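Local coordinates for pyruvate kinase (Pseudomonas aeruginosa, PDB 6QXL), which probably catalyses the last step of glycolysis, transferring the phosphoryl group of phosphoenolpyruvate to ADP to give pyruvate and ATP, as a magnesium-dependent homotetramer, at residues M1-T6 with G420-P425; K266-A271 with D308-V313; V277-T282 with V415-G420; S287-P292 with L315-A320; S300-A305 with A333-G338. All coordinates share one frame; numbering follows the deposited sequence.

Contact 1. Residues M1-T6 with G420-P425; sequences MSVRRT and GVETIP
The guanidinium plane of Arg5 lies over Gly420, whose CA sits 3.7 Å above that plane and over its centre. The neighbouring guanidinium, that of Arg4, is instead met at its edge and in its plane, where Thr6 O accepts from NH1 within the N-terminal segment. Gly420 can come this close to Arg5 because no side chain intervenes, and the backbone there has a positive phi of 81°, which by itself favours glycine. A bend at chi3 (70°) brings the Arg5 guanidinium over the glycine; nearer the backbone, Arg5 CB is 3.8 Å from Gly420 CA. Besides covering the glycine, the guanidinium is hydrogen-bonded through NH2 to Val400 O.

The two backbones are joined by one hydrogen bond, from Gly420 N to Arg5 O at 2.9 Å. Farther toward the N terminus, both methyls of Val3 meet the carboxylate end of Glu422, the nearer being Val3 CG1 at 3.7 Å from Glu422 OE2. Here the two side chains approach from opposite directions.

The contact joins the N-terminal lead-in to the first barrel strand, 7-11, with the start of strand 421-425 at one border of the alpha/beta domain's sheet. Its chemistry is that of a small interdomain seam: one backbone bond sets the spacing, while the guanidinium covers the glycine and is itself fixed through NH2. The opposite charges of Arg5 and Glu422 remain too far apart for a salt bridge.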
# COMPACT_ATOMS: atom_id res chain seq x y z
N MET A 1 26.86 -18.07 6.15
CA MET A 1 25.38 -18.28 6.21
C MET A 1 24.86 -18.32 7.64
O MET A 1 25.59 -18.66 8.58
CB MET A 1 24.94 -19.58 5.43
CG MET A 1 25.24 -19.66 3.95
SD MET A 1 24.06 -19.36 2.52
CE MET A 1 23.27 -20.93 2.23
N SER A 2 23.58 -17.99 7.83
CA SER A 2 22.95 -18.02 9.15
C SER A 2 22.39 -19.41 9.46
O SER A 2 22.19 -20.26 8.57
CB SER A 2 21.81 -17.02 9.23
OG SER A 2 22.19 -15.74 8.81
N VAL A 3 22.12 -19.64 10.72
CA VAL A 3 21.48 -20.86 11.13
C VAL A 3 20.14 -21.02 10.44
O VAL A 3 19.33 -20.09 10.38
CB VAL A 3 21.36 -20.94 12.67
CG1 VAL A 3 20.91 -19.64 13.37
CG2 VAL A 3 20.52 -22.11 13.16
N ARG A 4 19.92 -22.19 9.87
CA ARG A 4 18.67 -22.49 9.17
C ARG A 4 17.49 -22.33 10.12
O ARG A 4 17.55 -22.73 11.26
CB ARG A 4 18.69 -23.91 8.62
CG ARG A 4 17.33 -24.48 8.22
CD ARG A 4 17.51 -25.81 7.50
NE ARG A 4 18.26 -26.77 8.30
CZ ARG A 4 17.73 -27.60 9.18
NH1 ARG A 4 16.42 -27.64 9.43
NH2 ARG A 4 18.53 -28.45 9.83
N ARG A 5 16.42 -21.74 9.62
CA ARG A 5 15.21 -21.51 10.37
C ARG A 5 14.09 -22.48 10.05
O ARG A 5 13.31 -22.84 10.94
CB ARG A 5 14.71 -20.09 10.13
CG ARG A 5 15.71 -19.00 10.56
CD ARG A 5 15.18 -17.61 10.14
NE ARG A 5 14.02 -17.16 10.91
CZ ARG A 5 14.07 -16.68 12.15
NH1 ARG A 5 15.22 -16.58 12.80
NH2 ARG A 5 12.96 -16.29 12.76
N THR A 6 13.97 -22.89 8.79
CA THR A 6 12.92 -23.82 8.40
C THR A 6 13.27 -25.20 8.91
O THR A 6 14.43 -25.61 8.82
CB THR A 6 12.73 -23.81 6.87
OG1 THR A 6 12.49 -22.45 6.44
CG2 THR A 6 11.55 -24.67 6.47
N GLY A 420 12.33 -21.04 13.06
CA GLY A 420 13.18 -20.01 13.64
C GLY A 420 13.42 -20.14 15.15
O GLY A 420 14.10 -19.29 15.72
N VAL A 421 12.88 -21.17 15.80
CA VAL A 421 12.98 -21.32 17.24
C VAL A 421 14.02 -22.39 17.60
O VAL A 421 14.02 -23.47 17.03
CB VAL A 421 11.63 -21.72 17.84
CG1 VAL A 421 11.72 -21.81 19.36
CG2 VAL A 421 10.56 -20.73 17.41
N GLU A 422 14.90 -22.07 18.54
CA GLU A 422 15.85 -23.03 19.09
C GLU A 422 15.57 -23.22 20.57
O GLU A 422 15.15 -22.30 21.27
CB GLU A 422 17.29 -22.55 18.89
CG GLU A 422 17.78 -22.56 17.43
CD GLU A 422 19.00 -21.68 17.13
OE1 GLU A 422 20.06 -22.02 17.70
OE2 GLU A 422 18.91 -20.75 16.27
N THR A 423 15.79 -24.44 21.06
CA THR A 423 15.60 -24.72 22.48
C THR A 423 16.87 -24.42 23.27
O THR A 423 17.98 -24.78 22.85
CB THR A 423 15.29 -26.19 22.70
OG1 THR A 423 14.14 -26.55 21.93
CG2 THR A 423 14.96 -26.43 24.12
N ILE A 424 16.68 -23.77 24.41
CA ILE A 424 17.72 -23.61 25.41
C ILE A 424 17.17 -24.13 26.74
O ILE A 424 16.31 -23.48 27.34
CB ILE A 424 18.13 -22.14 25.60
CG1 ILE A 424 18.66 -21.53 24.29
CG2 ILE A 424 19.16 -22.04 26.70
CD1 ILE A 424 20.04 -21.93 23.88
N PRO A 425 17.66 -25.29 27.23
CA PRO A 425 17.14 -25.79 28.51
C PRO A 425 17.56 -24.85 29.65
O PRO A 425 18.73 -24.37 29.67
CB PRO A 425 17.78 -27.17 28.66
CG PRO A 425 18.41 -27.46 27.34
CD PRO A 425 18.75 -26.13 26.72

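Contact 2. Residues K266-A271 with D308-V313; sequences KIILHA and DYTDAV
Apolar packing comes first, and one side chain carries it: Ile268, on helix 260-273, points at the turn that leads into strand 312-315, where Asp308 and Thr310 receive it. In this TIM barrel the contact thus brings the helix that precedes strand 277-281 against the turn that precedes strand 312-315, and the isoleucine also touches Val278 and Thr280. Its two branches divide the work. Ile268 CD1, at the end of the longer branch, lies 3.7 Å from Asp308 CB and 4.1 Å from Thr310 CB, while CG2 rests on the backbone. The isoleucine and aspartate side chains cross at about a right angle, and CD1 meets the aliphatic root of Asp308 rather than its carboxylate. With CG1 anti to the carbonyl carbon (chi1 -71°), the two branches spread over the turn.

Contacts with backbone polar atoms form the second group. Ile268 CG2 lies 3.2 Å from Asp308 O and 3.7 Å from Tyr309 O, so one methyl sits beside two successive carbonyls. The turn takes this form because Tyr309, with phi 72°, closes helix 296-307 in a Schellman motif.

No hydrogen bond or salt bridge crosses between the segments. The carboxylate of Asp308 forms a salt bridge with Lys265, one residue before 266-271. Thr310 OG1 is hydrogen-bonded to Thr280 OG1 on the adjoining barrel strand, and Tyr309 OH to Ser398 N. Chemically, then, this is an aliphatic side chain packed on a turn whose polar side chains bond to other residues, and its cohesion rests on van der Waals contact.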
# COMPACT_ATOMS: atom_id res chain seq x y z
N LYS A 266 -2.75 -21.27 0.49
CA LYS A 266 -3.84 -20.92 1.37
C LYS A 266 -3.71 -21.60 2.72
O LYS A 266 -3.82 -20.95 3.77
CB LYS A 266 -5.20 -21.25 0.72
CG LYS A 266 -6.41 -20.80 1.55
CD LYS A 266 -7.54 -20.06 0.74
CE LYS A 266 -8.50 -20.92 -0.03
NZ LYS A 266 -9.59 -19.99 -0.41
N ILE A 267 -3.42 -22.89 2.71
CA ILE A 267 -3.31 -23.64 3.95
C ILE A 267 -2.22 -23.04 4.85
O ILE A 267 -2.44 -22.82 6.03
CB ILE A 267 -3.01 -25.12 3.68
CG1 ILE A 267 -4.19 -25.81 2.99
CG2 ILE A 267 -2.69 -25.84 4.98
CD1 ILE A 267 -3.81 -27.10 2.30
N ILE A 268 -1.06 -22.76 4.28
CA ILE A 268 0.04 -22.22 5.06
C ILE A 268 -0.38 -20.89 5.68
O ILE A 268 -0.20 -20.67 6.88
CB ILE A 268 1.30 -22.05 4.20
CG1 ILE A 268 1.87 -23.42 3.87
CG2 ILE A 268 2.33 -21.21 4.92
CD1 ILE A 268 2.87 -23.40 2.74
N LEU A 269 -0.94 -20.01 4.87
CA LEU A 269 -1.34 -18.70 5.35
C LEU A 269 -2.43 -18.78 6.42
O LEU A 269 -2.32 -18.16 7.48
CB LEU A 269 -1.80 -17.84 4.19
CG LEU A 269 -2.23 -16.41 4.55
CD1 LEU A 269 -1.02 -15.55 4.95
CD2 LEU A 269 -3.00 -15.80 3.39
N HIS A 270 -3.47 -19.56 6.17
CA HIS A 270 -4.54 -19.67 7.16
C HIS A 270 -4.05 -20.31 8.45
O HIS A 270 -4.45 -19.90 9.54
CB HIS A 270 -5.75 -20.41 6.59
CG HIS A 270 -6.55 -19.59 5.62
ND1 HIS A 270 -7.90 -19.71 5.48
CD2 HIS A 270 -6.17 -18.61 4.76
CE1 HIS A 270 -8.33 -18.88 4.54
NE2 HIS A 270 -7.29 -18.20 4.09
N ALA A 271 -3.15 -21.28 8.34
CA ALA A 271 -2.56 -21.86 9.54
C ALA A 271 -1.85 -20.80 10.37
O ALA A 271 -2.13 -20.66 11.57
CB ALA A 271 -1.60 -22.98 9.17
N ASP A 308 6.84 -19.39 0.91
CA ASP A 308 5.45 -19.39 1.39
C ASP A 308 5.38 -19.28 2.93
O ASP A 308 4.29 -19.11 3.49
CB ASP A 308 4.69 -20.65 0.97
CG ASP A 308 4.62 -20.88 -0.55
OD1 ASP A 308 4.54 -19.87 -1.31
OD2 ASP A 308 4.66 -22.06 -1.01
N TYR A 309 6.52 -19.42 3.61
CA TYR A 309 6.63 -19.35 5.07
C TYR A 309 6.04 -20.56 5.79
O TYR A 309 5.39 -20.45 6.83
CB TYR A 309 6.10 -18.00 5.66
CG TYR A 309 7.15 -17.37 6.53
CD1 TYR A 309 8.25 -16.73 5.95
CD2 TYR A 309 7.10 -17.48 7.92
CE1 TYR A 309 9.25 -16.17 6.73
CE2 TYR A 309 8.09 -16.93 8.71
CZ TYR A 309 9.17 -16.28 8.11
OH TYR A 309 10.17 -15.75 8.88
N THR A 310 6.30 -21.74 5.24
CA THR A 310 6.04 -22.98 5.93
C THR A 310 6.96 -23.08 7.15
O THR A 310 8.07 -22.54 7.15
CB THR A 310 6.26 -24.19 4.98
OG1 THR A 310 5.59 -25.36 5.49
CG2 THR A 310 7.72 -24.49 4.75
N ASP A 311 6.50 -23.77 8.18
CA ASP A 311 7.34 -24.02 9.34
C ASP A 311 8.35 -25.11 9.03
O ASP A 311 9.52 -25.01 9.42
CB ASP A 311 6.56 -24.47 10.55
CG ASP A 311 5.89 -23.33 11.27
OD1 ASP A 311 4.80 -22.83 10.85
OD2 ASP A 311 6.44 -23.02 12.37
N ALA A 312 7.89 -26.16 8.36
CA ALA A 312 8.74 -27.29 8.08
C ALA A 312 8.44 -27.89 6.73
O ALA A 312 7.34 -27.77 6.20
CB ALA A 312 8.58 -28.35 9.16
N VAL A 313 9.45 -28.58 6.22
CA VAL A 313 9.35 -29.37 5.01
C VAL A 313 9.65 -30.80 5.40
O VAL A 313 10.41 -31.04 6.34
CB VAL A 313 10.33 -28.87 3.95
CG1 VAL A 313 9.83 -27.55 3.38
CG2 VAL A 313 11.72 -28.68 4.51

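Contact 3. Residues V277-T282 with V415-G420; sequences VVITAT and VAMFRG
Val277 and Phe418 meet where the TIM barrel faces the C-terminal alpha/beta domain: Val277 opens the seventh barrel strand, 277-281, and Phe418 follows the 3-10 turn 415-417. The two methyls of the valine act as separate bumps. Val277 CG2 touches the phenylalanine ring obliquely, 3.6 Å from Phe418 CE1, and the side chains cross at about a right angle. CG1, anti to the backbone N (chi1 -176°), turns to the preceding residue and rests on Met417 O.

Two residues along the strand, Ile279 supplies the next bump. Its CG1-CD1 arm reaches toward the thioether of Met417, whose chain is bent at chi3 (-86°). CD1 lies crosswise against the sulfur and terminal methyl of that bent end.

Support for the ring comes from its own turn, since Val415 CA lies over its centre, and from Leu391 of helix 388-394, which touches both Val277 and Phe418. All four contacting residues are buried, making a largely apolar contact between the domains. At its methionine end, Ile279 CD1 lies 3.6 Å from Met417 SD and 4.0 Å from Met417 CE.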
# COMPACT_ATOMS: atom_id res chain seq x y z
N VAL A 277 1.09 -24.29 13.61
CA VAL A 277 2.30 -24.71 12.90
C VAL A 277 1.88 -25.39 11.60
O VAL A 277 0.83 -26.03 11.55
CB VAL A 277 3.10 -25.69 13.77
CG1 VAL A 277 4.41 -26.07 13.11
CG2 VAL A 277 3.39 -25.08 15.12
N VAL A 278 2.68 -25.27 10.56
CA VAL A 278 2.35 -25.92 9.29
C VAL A 278 3.54 -26.61 8.65
O VAL A 278 4.63 -26.06 8.59
CB VAL A 278 1.67 -24.92 8.32
CG1 VAL A 278 2.56 -23.72 8.02
CG2 VAL A 278 1.28 -25.61 7.02
N ILE A 279 3.29 -27.82 8.17
CA ILE A 279 4.28 -28.66 7.48
C ILE A 279 3.88 -28.84 6.00
O ILE A 279 2.72 -29.10 5.70
CB ILE A 279 4.30 -30.06 8.10
CG1 ILE A 279 4.61 -30.02 9.60
CG2 ILE A 279 5.31 -30.96 7.40
CD1 ILE A 279 4.18 -31.29 10.31
N THR A 280 4.84 -28.72 5.10
CA THR A 280 4.63 -29.02 3.67
C THR A 280 5.27 -30.37 3.37
O THR A 280 6.40 -30.61 3.77
CB THR A 280 5.24 -27.94 2.78
OG1 THR A 280 4.65 -26.67 3.09
CG2 THR A 280 4.98 -28.22 1.31
N ALA A 281 4.55 -31.25 2.67
CA ALA A 281 4.99 -32.64 2.51
C ALA A 281 4.78 -33.24 1.13
O ALA A 281 4.00 -32.73 0.32
CB ALA A 281 4.30 -33.53 3.53
N THR A 282 5.49 -34.35 0.90
CA THR A 282 5.26 -35.31 -0.18
C THR A 282 5.95 -35.00 -1.51
O THR A 282 5.61 -34.06 -2.21
CB THR A 282 3.76 -35.58 -0.35
OG1 THR A 282 3.21 -35.96 0.91
CG2 THR A 282 3.53 -36.70 -1.32
N VAL A 415 9.04 -27.35 20.41
CA VAL A 415 9.43 -26.19 19.61
C VAL A 415 10.39 -26.54 18.48
O VAL A 415 10.67 -25.70 17.64
CB VAL A 415 10.00 -25.06 20.48
CG1 VAL A 415 9.01 -24.68 21.56
CG2 VAL A 415 11.34 -25.45 21.09
N ALA A 416 10.87 -27.78 18.43
CA ALA A 416 11.73 -28.20 17.33
C ALA A 416 11.06 -28.05 15.95
O ALA A 416 11.74 -27.84 14.96
CB ALA A 416 12.22 -29.62 17.53
N MET A 417 9.74 -28.14 15.90
CA MET A 417 9.02 -27.92 14.66
C MET A 417 8.66 -26.46 14.36
O MET A 417 8.13 -26.18 13.29
CB MET A 417 7.74 -28.76 14.64
CG MET A 417 7.33 -29.24 13.24
SD MET A 417 5.74 -30.06 13.34
CE MET A 417 6.25 -31.68 13.75
N PHE A 418 8.96 -25.52 15.27
CA PHE A 418 8.60 -24.12 15.08
C PHE A 418 9.67 -23.42 14.25
O PHE A 418 10.84 -23.44 14.61
CB PHE A 418 8.49 -23.38 16.42
CG PHE A 418 7.39 -23.85 17.34
CD1 PHE A 418 6.57 -24.93 17.05
CD2 PHE A 418 7.20 -23.18 18.54
CE1 PHE A 418 5.57 -25.32 17.93
CE2 PHE A 418 6.21 -23.58 19.43
CZ PHE A 418 5.39 -24.65 19.12
N ARG A 419 9.28 -22.75 13.18
CA ARG A 419 10.26 -22.09 12.35
C ARG A 419 11.00 -21.00 13.13
O ARG A 419 10.39 -20.15 13.75
CB ARG A 419 9.60 -21.45 11.12
CG ARG A 419 10.59 -20.72 10.21
CD ARG A 419 9.93 -20.37 8.90
NE ARG A 419 10.77 -19.50 8.07
CZ ARG A 419 10.70 -19.42 6.75
NH1 ARG A 419 9.83 -20.17 6.08
NH2 ARG A 419 11.50 -18.60 6.10
N GLY A 420 12.33 -21.04 13.06
CA GLY A 420 13.18 -20.01 13.64
C GLY A 420 13.42 -20.14 15.15
O GLY A 420 14.10 -19.29 15.72

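Contact 4. Residues S287-P292 with L315-A320; sequences SMIHSP and LSAESA
A single water molecule bridges Met288 and Glu318, donating one hydrogen bond to each backbone carbonyl: it lies 2.6 Å from Met288 O and 2.6 Å from Glu318 O. Both of its protons are thereby used to join the irregular loop after strand 277-281 to the short helix 317-320 that follows the last barrel strand.

Beside the water the link is apolar. Ile289 extends its longer branch over the start of the helix, with CD1 3.8 Å from Ala317 CB and CG1 4.1 Å from Glu318 N. That branch is anti to the carbonyl carbon (chi1 -72°), which leaves CG2 to turn back over the face of the neighbouring His290 ring, 3.5 Å above its plane.

Glu318 directs its carboxylate to one amide of its own segment and one just before 287-292. OE2 accepts from Ser316 N at 2.9 Å, the donor standing 36° out of the carboxylate plane, while OE1 accepts from Met285 N. The carboxylate therefore forms a second link between loop and helix start, separate from the water.

The pairing belongs to the C-terminal side of the barrel, the end on which TIM barrels carry their active sites. Chemically, two carbonyls that could not bond to each other are reconciled by a shared donor, and a buried carboxylate is matched by amide N-H groups, which would probably stabilise its negative charge.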
# COMPACT_ATOMS: atom_id res chain seq x y z
N SER A 287 13.35 -37.61 -6.52
CA SER A 287 14.41 -38.17 -7.33
C SER A 287 15.57 -38.70 -6.47
O SER A 287 16.33 -39.56 -6.91
CB SER A 287 14.93 -37.17 -8.36
OG SER A 287 15.89 -36.31 -7.78
N MET A 288 15.71 -38.18 -5.25
CA MET A 288 16.78 -38.61 -4.35
C MET A 288 16.57 -39.98 -3.72
O MET A 288 17.44 -40.47 -3.03
CB MET A 288 17.02 -37.56 -3.26
CG MET A 288 17.55 -36.23 -3.84
SD MET A 288 18.33 -35.17 -2.64
CE MET A 288 19.86 -36.05 -2.38
N ILE A 289 15.42 -40.60 -3.95
CA ILE A 289 15.30 -42.01 -3.69
C ILE A 289 16.41 -42.80 -4.39
O ILE A 289 16.97 -43.72 -3.80
CB ILE A 289 13.93 -42.52 -4.10
CG1 ILE A 289 12.90 -42.00 -3.10
CG2 ILE A 289 13.90 -44.04 -4.13
CD1 ILE A 289 11.48 -41.97 -3.66
N HIS A 290 16.71 -42.45 -5.63
CA HIS A 290 17.70 -43.18 -6.43
C HIS A 290 18.89 -42.33 -6.87
O HIS A 290 19.74 -42.80 -7.60
CB HIS A 290 17.03 -43.82 -7.66
CG HIS A 290 15.99 -44.84 -7.31
ND1 HIS A 290 16.28 -45.97 -6.57
CD2 HIS A 290 14.66 -44.90 -7.57
CE1 HIS A 290 15.18 -46.69 -6.40
NE2 HIS A 290 14.18 -46.06 -7.00
N SER A 291 18.97 -41.08 -6.44
CA SER A 291 20.05 -40.21 -6.87
C SER A 291 20.61 -39.40 -5.70
O SER A 291 19.87 -39.00 -4.81
CB SER A 291 19.58 -39.27 -7.97
OG SER A 291 20.59 -38.32 -8.23
N PRO A 292 21.92 -39.16 -5.70
CA PRO A 292 22.48 -38.39 -4.58
C PRO A 292 22.34 -36.87 -4.68
O PRO A 292 22.83 -36.17 -3.80
CB PRO A 292 23.95 -38.79 -4.62
CG PRO A 292 24.21 -38.95 -6.08
CD PRO A 292 22.97 -39.62 -6.61
N LEU A 315 10.35 -35.10 4.40
CA LEU A 315 10.79 -36.19 3.53
C LEU A 315 10.02 -37.44 3.91
O LEU A 315 9.81 -37.71 5.10
CB LEU A 315 12.28 -36.45 3.73
CG LEU A 315 13.21 -35.32 3.34
CD1 LEU A 315 14.66 -35.61 3.77
CD2 LEU A 315 13.14 -35.07 1.86
N SER A 316 9.60 -38.23 2.91
CA SER A 316 8.96 -39.52 3.22
C SER A 316 9.77 -40.73 2.77
O SER A 316 10.48 -41.31 3.58
CB SER A 316 7.56 -39.56 2.67
OG SER A 316 6.83 -38.52 3.24
N ALA A 317 9.73 -41.07 1.49
CA ALA A 317 10.48 -42.23 1.03
C ALA A 317 11.93 -41.83 0.89
O ALA A 317 12.81 -42.67 1.04
CB ALA A 317 9.95 -42.75 -0.29
N GLU A 318 12.20 -40.56 0.63
CA GLU A 318 13.57 -40.09 0.44
C GLU A 318 14.43 -40.48 1.65
O GLU A 318 15.56 -40.94 1.48
CB GLU A 318 13.63 -38.58 0.24
CG GLU A 318 12.76 -38.01 -0.91
CD GLU A 318 11.37 -37.52 -0.48
OE1 GLU A 318 10.96 -36.42 -0.88
OE2 GLU A 318 10.69 -38.26 0.27
N SER A 319 13.87 -40.35 2.86
CA SER A 319 14.59 -40.68 4.08
C SER A 319 14.26 -42.07 4.64
O SER A 319 15.09 -42.65 5.34
CB SER A 319 14.34 -39.60 5.15
OG SER A 319 12.98 -39.51 5.49
N ALA A 320 13.08 -42.59 4.36
CA ALA A 320 12.61 -43.86 4.94
C ALA A 320 13.05 -45.10 4.15
O ALA A 320 13.40 -46.11 4.75
CB ALA A 320 11.10 -43.85 5.05
O HOH W 1 16.95 -41.55 -0.69

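Contact 5. Residues S300-A305 with A333-G338; sequences SDVANA and ARVCQG
Two of the helices that surround the TIM barrel, 296-307 and 325-340, pack here across barrel strand 312-315, their local axes 8.8 Å apart and crossing at -47°. Val335 is the main projection. Its CG1, anti to the backbone N (chi1 174°), enters the groove beside Val302 and Ala303, lying 3.9 Å from Ala303 N and 4.0 Å from Ala303 CB. The small alanine lets the valine methyl approach the helix backbone itself.

Val302 answers from the other helix. Its CG1 touches Val335 CG1 at 4.0 Å and Cys336 SG at 4.1 Å, the two valines meeting at a slant. The cysteine sulfur is used here as an apolar surface, and its side chain also touches Val313 of the strand beneath.

The far side of helix 296-307 has a different character. Asn304 ND2 donates to Ser300 O at 3.0 Å, and the backbone N of Asn304 reaches the same oxygen from the opposite face of its plane. Asn304 OD1 accepts from Lys265 of the second subunit, whose Asp301 also bonds to Ser300 OG.

Helix 296-307 is thus largely two-sided, although Ala303 also packs on Val261 of the second subunit: branched and small apolar groups bind it to its neighbour within the barrel, whereas polar side chains serve the subunit interface. With no hydrogen bond between the two segments, their cohesion rests on van der Waals packing.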
# COMPACT_ATOMS: atom_id res chain seq x y z
N SER A 300 13.47 -26.03 -6.44
CA SER A 300 12.47 -24.97 -6.53
C SER A 300 11.28 -25.22 -5.61
O SER A 300 10.78 -24.30 -4.98
CB SER A 300 11.99 -24.84 -7.99
OG SER A 300 10.98 -23.85 -8.12
N ASP A 301 10.83 -26.47 -5.54
CA ASP A 301 9.66 -26.82 -4.74
C ASP A 301 9.92 -26.49 -3.26
O ASP A 301 9.09 -25.85 -2.60
CB ASP A 301 9.34 -28.30 -4.92
CG ASP A 301 8.13 -28.75 -4.12
OD1 ASP A 301 7.11 -28.02 -4.07
OD2 ASP A 301 8.18 -29.86 -3.56
N VAL A 302 11.08 -26.89 -2.77
CA VAL A 302 11.42 -26.70 -1.39
C VAL A 302 11.58 -25.20 -1.11
O VAL A 302 11.03 -24.67 -0.15
CB VAL A 302 12.69 -27.49 -1.02
CG1 VAL A 302 13.15 -27.13 0.39
CG2 VAL A 302 12.44 -28.99 -1.11
N ALA A 303 12.34 -24.54 -1.96
CA ALA A 303 12.59 -23.12 -1.78
C ALA A 303 11.29 -22.32 -1.78
O ALA A 303 11.10 -21.41 -0.97
CB ALA A 303 13.52 -22.61 -2.85
N ASN A 304 10.38 -22.67 -2.67
CA ASN A 304 9.12 -21.95 -2.71
C ASN A 304 8.28 -22.20 -1.49
O ASN A 304 7.58 -21.30 -1.05
CB ASN A 304 8.34 -22.24 -4.00
CG ASN A 304 8.78 -21.33 -5.14
OD1 ASN A 304 8.50 -20.14 -5.11
ND2 ASN A 304 9.48 -21.86 -6.11
N ALA A 305 8.37 -23.39 -0.92
CA ALA A 305 7.68 -23.66 0.36
C ALA A 305 8.26 -22.78 1.47
O ALA A 305 7.52 -22.27 2.31
CB ALA A 305 7.76 -25.13 0.73
N ALA A 333 18.32 -29.14 3.71
CA ALA A 333 18.79 -28.11 4.64
C ALA A 333 19.51 -26.97 3.93
O ALA A 333 19.36 -25.81 4.29
CB ALA A 333 19.70 -28.74 5.70
N ARG A 334 20.29 -27.30 2.91
CA ARG A 334 21.05 -26.29 2.18
C ARG A 334 20.10 -25.38 1.38
O ARG A 334 20.30 -24.16 1.32
CB ARG A 334 22.03 -27.00 1.25
CG ARG A 334 23.31 -26.21 0.95
CD ARG A 334 23.87 -26.43 -0.48
NE ARG A 334 23.81 -27.85 -0.90
CZ ARG A 334 23.08 -28.37 -1.90
NH1 ARG A 334 22.32 -27.60 -2.68
NH2 ARG A 334 23.10 -29.70 -2.08
N VAL A 335 19.06 -25.96 0.80
CA VAL A 335 18.12 -25.18 0.01
C VAL A 335 17.34 -24.23 0.91
O VAL A 335 17.09 -23.08 0.54
CB VAL A 335 17.21 -26.10 -0.80
CG1 VAL A 335 16.12 -25.30 -1.52
CG2 VAL A 335 18.02 -26.88 -1.82
N CYS A 336 16.97 -24.71 2.10
CA CYS A 336 16.28 -23.86 3.07
C CYS A 336 17.14 -22.64 3.43
O CYS A 336 16.66 -21.51 3.42
CB CYS A 336 15.91 -24.66 4.31
SG CYS A 336 14.56 -25.84 4.05
N GLN A 337 18.41 -22.88 3.73
CA GLN A 337 19.29 -21.78 4.07
C GLN A 337 19.36 -20.73 2.98
O GLN A 337 19.35 -19.52 3.28
CB GLN A 337 20.69 -22.25 4.36
CG GLN A 337 20.93 -22.70 5.77
CD GLN A 337 22.44 -22.97 5.91
OE1 GLN A 337 22.88 -23.99 5.40
NE2 GLN A 337 23.24 -22.00 6.46
N GLY A 338 19.40 -21.18 1.73
CA GLY A 338 19.50 -20.26 0.60
C GLY A 338 18.24 -19.42 0.45
O GLY A 338 18.32 -18.20 0.31

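In the fold
Along the chain, contact 1 encloses the other four, pairing the N terminus with a strand of the alpha/beta domain. Contact 3 also joins the two domains; its centre lies about 12 Å from that of contact 1, and the two share Gly420. Contacts 2 and 3 are closest, with centres about 8 Å apart, and meet at neighbouring barrel strands 277-281 and 312-315. Contact 5 adds helices 296-307 and 325-340, its centre about 14 Å from that of contact 2. Contact 4 lies at the C-terminal end of strand 312-315, centres about 23 Å apart from contact 2. Together they tie the last strands and helices of the barrel to one another and to the domain that binds glucose 6-phosphate.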